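Local coordinates for myosin regulatory light chain (PDB 3PN7), which probably serves as the calcium-binding light chain that makes the Mg-ATPase activity of molluscan muscle myosin depend on calcium, at residues L45-M48 with F49-G53; E60-A63 with M64-A68; M76-S79 with I80-K84. All blocks are in the same frame, centred on the assembly; numbering follows the deposited sequence.

Interaction 1. Residues L45-M48 with F49-G53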
loop_
_atom_site.group_PDB
_atom_site.type_symbol
_atom_site.label_atom_id
_atom_site.label_comp_id
_atom_site.label_asym_id
_atom_site.label_seq_id
_atom_site.Cartn_x
_atom_site.Cartn_y
_atom_site.Cartn_z
ATOM N N LEU B 45 -6.118 32.686 27.294
ATOM C CA LEU B 45 -5.911 31.271 27.551
ATOM C C LEU B 45 -6.795 30.812 28.705
ATOM O O LEU B 45 -7.510 29.807 28.583
ATOM C CB LEU B 45 -4.436 31.022 27.876
ATOM C CG LEU B 45 -3.656 29.881 27.225
ATOM C CD1 LEU B 45 -3.976 29.729 25.771
ATOM C CD2 LEU B 45 -2.175 30.126 27.435
ATOM N N LYS B 46 -6.746 31.541 29.822
ATOM C CA LYS B 46 -7.614 31.249 30.969
ATOM C C LYS B 46 -9.079 31.223 30.544
ATOM O O LYS B 46 -9.829 30.301 30.884
ATOM C CB LYS B 46 -7.466 32.315 32.061
ATOM C CG LYS B 46 -6.155 32.324 32.810
ATOM C CD LYS B 46 -6.312 33.091 34.124
ATOM C CE LYS B 46 -5.062 33.028 34.974
ATOM N NZ LYS B 46 -5.345 33.387 36.396
ATOM N N GLU B 47 -9.479 32.256 29.807
ATOM C CA GLU B 47 -10.832 32.341 29.275
ATOM C C GLU B 47 -11.183 31.117 28.431
ATOM O O GLU B 47 -12.215 30.477 28.651
ATOM C CB GLU B 47 -11.013 33.616 28.447
ATOM C CG GLU B 47 -12.450 34.039 28.367
ATOM C CD GLU B 47 -13.095 34.096 29.756
ATOM O OE1 GLU B 47 -12.478 34.681 30.674
ATOM O OE2 GLU B 47 -14.201 33.534 29.935
ATOM N N MET B 48 -10.329 30.793 27.461
ATOM C CA MET B 48 -10.581 29.634 26.618
ATOM C C MET B 48 -10.695 28.351 27.440
ATOM O O MET B 48 -11.647 27.588 27.265
ATOM C CB MET B 48 -9.519 29.484 25.534
ATOM C CG MET B 48 -9.884 28.433 24.480
ATOM S SD MET B 48 -11.245 28.958 23.401
ATOM C CE MET B 48 -12.494 27.750 23.789
ATOM N N PHE B 49 -9.747 28.109 28.339
ATOM C CA PHE B 49 -9.784 26.870 29.131
ATOM C C PHE B 49 -11.047 26.751 29.997
ATOM O O PHE B 49 -11.681 25.691 30.025
ATOM C CB PHE B 49 -8.517 26.676 29.986
ATOM C CG PHE B 49 -7.368 25.991 29.252
ATOM C CD1 PHE B 49 -7.435 24.645 28.922
ATOM C CD2 PHE B 49 -6.225 26.701 28.906
ATOM C CE1 PHE B 49 -6.379 24.015 28.263
ATOM C CE2 PHE B 49 -5.175 26.086 28.251
ATOM C CZ PHE B 49 -5.252 24.741 27.927
ATOM N N SER B 50 -11.417 27.825 30.695
ATOM C CA SER B 50 -12.627 27.784 31.536
ATOM C C SER B 50 -13.897 27.507 30.739
ATOM O O SER B 50 -14.832 26.890 31.253
ATOM C CB SER B 50 -12.783 29.035 32.426
ATOM O OG SER B 50 -12.853 30.238 31.683
ATOM N N SER B 51 -13.921 27.929 29.477
ATOM C CA SER B 51 -15.070 27.650 28.620
ATOM C C SER B 51 -15.173 26.174 28.261
ATOM O O SER B 51 -16.224 25.720 27.815
ATOM C CB SER B 51 -15.011 28.486 27.342
ATOM O OG SER B 51 -15.018 29.869 27.639
ATOM N N LEU B 52 -14.087 25.427 28.458
ATOM C CA LEU B 52 -14.024 24.016 28.039
ATOM C C LEU B 52 -14.057 23.022 29.201
ATOM O O LEU B 52 -14.294 21.833 28.999
ATOM C CB LEU B 52 -12.753 23.754 27.230
ATOM C CG LEU B 52 -12.752 23.824 25.706
ATOM C CD1 LEU B 52 -14.142 24.020 25.140
ATOM C CD2 LEU B 52 -11.788 24.884 25.214
ATOM N N GLY B 53 -13.797 23.505 30.409
ATOM C CA GLY B 53 -13.721 22.642 31.571
ATOM C C GLY B 53 -12.749 23.176 32.602
ATOM O O GLY B 53 -12.751 24.370 32.901
#
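Met48 and Leu52 touch one turn apart on helix 42-52, the helix that leaves the magnesium-binding loop of the chain's first EF-hand. The loop ligands are Asp33, Asn35, Phe39 and Asp44, the last standing just before Leu45. Met48 can be followed outward from its backbone. CB lies 3.1 Å from Phe49 N, the closeness expected of consecutive residues. CG, anti to the backbone N (chi1 -170°), comes 4.1 Å from Leu52 CD2, and bends at the second and third torsions then turn the thioether along the helix, so that the terminal CE reaches that same CD2 at 3.3 Å. This is tighter than ordinary carbon contact, and the two side chains cross at a slant. Met48 also packs on Met31 and Ile32 of helix 19-32, and both Met48 and Leu52 meet apolar side chains of another protein's chain.

A second apolar pair lies one turn earlier, where Leu45 CG stands 4.2 Å from Phe49 CE2. The backbone beneath them is regular: Phe49 N donates to Leu45 O at 2.8 Å in a nearly straight bond, and Ser50 N donates to Lys46 O. Lys46 sends its own ammonium group elsewhere, to a salt bridge with Asp58.

Towards the end of the helix a serine hydroxyl turns back on a carbonyl. Gly53, with positive phi, is where the chain leaves helical geometry. Ser51 OG, beside its own backbone N (chi1 -60°), donates to Glu47 O at 3.0 Å. Ser51 N bonds the same oxygen at 3.2 Å, the hydroxyl and the amide arriving on opposite faces of the Glu47 carbonyl plane.

Interaction 2. Residues E60-A63 with M64-A68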
loop_
_atom_site.group_PDB
_atom_site.type_symbol
_atom_site.label_atom_id
_atom_site.label_comp_id
_atom_site.label_asym_id
_atom_site.label_seq_id
_atom_site.Cartn_x
_atom_site.Cartn_y
_atom_site.Cartn_z
ATOM N N GLU B 60 1.072 26.681 34.592
ATOM C CA GLU B 60 0.937 25.906 33.365
ATOM C C GLU B 60 0.720 26.869 32.201
ATOM O O GLU B 60 1.361 26.744 31.163
ATOM C CB GLU B 60 -0.211 24.901 33.457
ATOM C CG GLU B 60 0.003 23.788 34.481
ATOM C CD GLU B 60 -1.157 22.785 34.534
ATOM O OE1 GLU B 60 -1.927 22.812 35.525
ATOM O OE2 GLU B 60 -1.292 21.966 33.589
ATOM N N LEU B 61 -0.159 27.852 32.395
ATOM C CA LEU B 61 -0.487 28.812 31.334
ATOM C C LEU B 61 0.715 29.649 30.918
ATOM O O LEU B 61 0.975 29.832 29.727
ATOM C CB LEU B 61 -1.618 29.731 31.774
ATOM C CG LEU B 61 -2.888 28.983 32.165
ATOM C CD1 LEU B 61 -3.978 29.962 32.509
ATOM C CD2 LEU B 61 -3.338 28.054 31.043
ATOM N N THR B 62 1.431 30.167 31.912
ATOM C CA THR B 62 2.618 30.954 31.667
ATOM C C THR B 62 3.603 30.123 30.882
ATOM O O THR B 62 4.171 30.599 29.905
ATOM C CB THR B 62 3.292 31.399 32.985
ATOM O OG1 THR B 62 3.529 30.246 33.799
ATOM C CG2 THR B 62 2.398 32.343 33.748
ATOM N N ALA B 63 3.807 28.882 31.313
ATOM C CA ALA B 63 4.730 27.984 30.626
ATOM C C ALA B 63 4.310 27.708 29.174
ATOM O O ALA B 63 5.166 27.647 28.295
ATOM C CB ALA B 63 4.925 26.678 31.409
ATOM N N MET B 64 3.008 27.562 28.918
ATOM C CA MET B 64 2.531 27.394 27.535
ATOM C C MET B 64 2.946 28.577 26.685
ATOM O O MET B 64 3.435 28.413 25.564
ATOM C CB MET B 64 1.009 27.241 27.462
ATOM C CG MET B 64 0.461 25.915 27.975
ATOM S SD MET B 64 -1.360 25.812 27.877
ATOM C CE MET B 64 -1.642 25.777 26.102
ATOM N N LEU B 65 2.752 29.771 27.229
ATOM C CA LEU B 65 3.076 31.020 26.538
ATOM C C LEU B 65 4.585 31.201 26.305
ATOM O O LEU B 65 5.005 31.780 25.299
ATOM C CB LEU B 65 2.509 32.215 27.319
ATOM C CG LEU B 65 0.982 32.261 27.431
ATOM C CD1 LEU B 65 0.538 33.553 28.111
ATOM C CD2 LEU B 65 0.324 32.138 26.055
ATOM N N LYS B 66 5.390 30.698 27.234
ATOM C CA LYS B 66 6.840 30.790 27.121
ATOM C C LYS B 66 7.406 29.930 25.986
ATOM O O LYS B 66 8.587 30.082 25.631
ATOM C CB LYS B 66 7.509 30.377 28.436
ATOM C CG LYS B 66 6.907 31.003 29.686
ATOM C CD LYS B 66 7.791 30.721 30.922
ATOM C CE LYS B 66 7.024 30.827 32.247
ATOM N NZ LYS B 66 6.559 29.495 32.773
ATOM N N GLU B 67 6.591 29.020 25.436
ATOM C CA GLU B 67 7.038 28.187 24.308
ATOM C C GLU B 67 7.187 29.064 23.083
ATOM O O GLU B 67 7.803 28.670 22.091
ATOM C CB GLU B 67 6.080 27.013 24.012
ATOM C CG GLU B 67 6.093 25.906 25.068
ATOM C CD GLU B 67 5.077 24.797 24.791
ATOM O OE1 GLU B 67 5.031 24.291 23.651
ATOM O OE2 GLU B 67 4.324 24.431 25.717
ATOM N N ALA B 68 6.607 30.256 23.159
ATOM C CA ALA B 68 6.743 31.229 22.089
ATOM C C ALA B 68 7.785 32.261 22.520
ATOM O O ALA B 68 7.674 32.838 23.601
ATOM C CB ALA B 68 5.406 31.888 21.799
#
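Lys66 folds back over the preceding turn and runs alongside Thr62, the two side chains pointing the same way. Among the polar contacts, Lys66 NZ makes a weak hydrogen bond to Thr62 OG1 at 3.3 Å. A bend at the last torsion of the lysine (chi4 97°) brings NZ of Lys66 in over the helix, 3.5 Å from Ala63 CB. The threonine hydroxyl has its strongest partner in Lys59 O, and also bonds Asp58 O; it sits between its own backbone N and carbonyl carbon (chi1 54°), a position that lets it look back down the helix.

The backbone bonds belong to helix 58-66, the entering helix of the second member of an EF-hand pair. Met64 N donates to Glu60 O at 2.9 Å and Leu65 N to Leu61 O at 3.1 Å. The pattern frays towards the C-terminal end: Lys66 N adds a weak bond to Ala63 O, and Glu67 N reaches that oxygen only at 3.5 Å, again weakly.

Apolar contact is carried by Leu61 and Met64. Leu61 CD2 approaches Met64 SD at 4.4 Å, a loose touch on the buried side of the helix. Leu65 CG lies against the carbonyl oxygen of Leu61, 3.3 Å from Leu61 O, while the Leu65 side chain packs on Leu72 of the following loop.

Another protein's chain, probably the myosin heavy chain, adds hydrogen bonds from aromatic side chains to Met64 O and Glu67 OE1.

Interaction 3. Residues M76-S79 with I80-K84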
loop_
_atom_site.group_PDB
_atom_site.type_symbol
_atom_site.label_atom_id
_atom_site.label_comp_id
_atom_site.label_asym_id
_atom_site.label_seq_id
_atom_site.Cartn_x
_atom_site.Cartn_y
_atom_site.Cartn_z
ATOM N N MET B 76 3.554 33.917 15.329
ATOM C CA MET B 76 4.142 33.149 16.411
ATOM C C MET B 76 3.342 31.851 16.681
ATOM O O MET B 76 3.903 30.833 17.084
ATOM C CB MET B 76 4.214 34.013 17.661
ATOM C CG MET B 76 4.940 33.380 18.813
ATOM S SD MET B 76 6.690 33.095 18.466
ATOM C CE MET B 76 7.227 34.711 17.912
ATOM N N PHE B 77 2.033 31.886 16.454
ATOM C CA PHE B 77 1.176 30.727 16.696
ATOM C C PHE B 77 1.494 29.672 15.647
ATOM O O PHE B 77 1.633 28.487 15.955
ATOM C CB PHE B 77 -0.279 31.171 16.591
ATOM C CG PHE B 77 -1.293 30.097 16.869
ATOM C CD1 PHE B 77 -1.742 29.867 18.158
ATOM C CD2 PHE B 77 -1.862 29.382 15.836
ATOM C CE1 PHE B 77 -2.714 28.916 18.420
ATOM C CE2 PHE B 77 -2.829 28.427 16.090
ATOM C CZ PHE B 77 -3.255 28.194 17.383
ATOM N N LEU B 78 1.636 30.131 14.408
ATOM C CA LEU B 78 2.032 29.279 13.301
ATOM C C LEU B 78 3.344 28.611 13.621
ATOM O O LEU B 78 3.531 27.420 13.394
ATOM C CB LEU B 78 2.230 30.110 12.042
ATOM C CG LEU B 78 1.045 30.377 11.128
ATOM C CD1 LEU B 78 1.621 30.929 9.830
ATOM C CD2 LEU B 78 0.269 29.096 10.871
ATOM N N SER B 79 4.256 29.412 14.141
ATOM C CA SER B 79 5.587 28.968 14.482
ATOM C C SER B 79 5.555 27.855 15.543
ATOM O O SER B 79 6.385 26.933 15.537
ATOM C CB SER B 79 6.374 30.185 14.956
ATOM O OG SER B 79 7.294 29.849 15.965
ATOM N N ILE B 80 4.583 27.923 16.448
ATOM C CA ILE B 80 4.457 26.903 17.488
ATOM C C ILE B 80 3.778 25.598 17.010
ATOM O O ILE B 80 4.056 24.511 17.531
ATOM C CB ILE B 80 3.696 27.469 18.679
ATOM C CG1 ILE B 80 4.570 28.480 19.415
ATOM C CG2 ILE B 80 3.241 26.373 19.602
ATOM C CD1 ILE B 80 3.757 29.386 20.297
ATOM N N PHE B 81 2.891 25.701 16.025
ATOM C CA PHE B 81 2.108 24.536 15.613
ATOM C C PHE B 81 2.548 23.892 14.303
ATOM O O PHE B 81 2.303 22.713 14.104
ATOM C CB PHE B 81 0.612 24.870 15.514
ATOM C CG PHE B 81 -0.106 24.818 16.817
ATOM C CD1 PHE B 81 -0.678 23.636 17.257
ATOM C CD2 PHE B 81 -0.226 25.962 17.607
ATOM C CE1 PHE B 81 -1.357 23.583 18.476
ATOM C CE2 PHE B 81 -0.891 25.925 18.833
ATOM C CZ PHE B 81 -1.464 24.729 19.262
ATOM N N SER B 82 3.180 24.665 13.425
ATOM C CA SER B 82 3.393 24.249 12.040
ATOM C C SER B 82 4.139 22.927 11.872
ATOM O O SER B 82 3.712 22.089 11.100
ATOM C CB SER B 82 4.090 25.341 11.239
ATOM O OG SER B 82 3.213 26.428 11.027
ATOM N N ASP B 83 5.243 22.739 12.591
ATOM C CA ASP B 83 6.018 21.516 12.431
ATOM C C ASP B 83 5.261 20.307 12.989
ATOM O O ASP B 83 5.278 19.220 12.405
ATOM C CB ASP B 83 7.405 21.650 13.082
ATOM C CG ASP B 83 8.271 22.711 12.409
ATOM O OD1 ASP B 83 8.517 22.609 11.190
ATOM O OD2 ASP B 83 8.687 23.670 13.089
ATOM N N LYS B 84 4.573 20.496 14.107
ATOM C CA LYS B 84 3.898 19.365 14.731
ATOM C C LYS B 84 2.612 18.967 13.991
ATOM O O LYS B 84 2.177 17.836 14.087
ATOM C CB LYS B 84 3.612 19.639 16.203
ATOM C CG LYS B 84 4.802 19.433 17.128
ATOM C CD LYS B 84 4.512 20.125 18.455
ATOM C CE LYS B 84 5.537 19.796 19.508
ATOM N NZ LYS B 84 6.852 20.430 19.210
HETATM O O HOH W 1 6.441 24.480 14.630
#
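Ile80 N donates to Met76 O and Phe81 N to Phe77 O, both at 3.1 Å, in bonds that are noticeably bent (136° at the hydrogen for the first). Each amide also makes a weak second bond, Ile80 N to Phe77 O and Phe81 N to Leu78 O. This is helix 74-85, the exiting helix of the second EF-hand. It kinks further on, where the amides of Asp83 and Lys84 lack bonds to the preceding turn. A water fills in at the first of these, donating to Ser79 O at 2.6 Å, accepting from Asp83 N and donating to Asp83 OD2.

Phe77 and Phe81 carry the side-chain contact. Their centroids are 4.7 Å apart with the planes at 35°, an oblique pairing. Phe77 extends anti to its backbone N (chi1 -178°) and presents a face to its neighbour: Phe81 CD2 stands 3.7 Å above that plane, over the centre of the ring, and CE2 of Phe81 comes 3.5 Å from CE1 of Phe77. Phe77 O lies in the plane of the Phe81 ring, at its edge. Phe77 also meets Phe29 edge-to-face, while Phe81 meets aromatic rings of another protein's chain, so the pair joins the lobe interior to that partner. Replacing Phe77 by an alanine takes away the ring face under Phe81 CD2, which would probably open a gap between Phe81 and Phe29 and leave the Phe81 ring freer to turn.

On another side of the helix Ser82 doubles its hold on Leu78. Ser82 N bonds Leu78 O, and Ser82 OG donates to the same oxygen at 2.6 Å from above the carbonyl plane.

In the fold
The three contacts follow one another along the chain without nesting or crossing, each bridging about one turn of its own helix and closing no long loop. Interaction 1 lies on helix 42-52, beyond the magnesium loop; interaction 2 comes next, on helix 58-66. These two touch directly: Leu45 packs on Leu65, Lys46 on Leu61, and Phe49 on both Leu61 and Met64, joining the exiting helix of the first EF-hand to the entering helix of the second. Interaction 3, on helix 74-85, meets interaction 2 through Ala68, whose CB packs on Met76 and Ile80. Interactions 1 and 3 do not touch, their nearest atoms being about 8 Å apart.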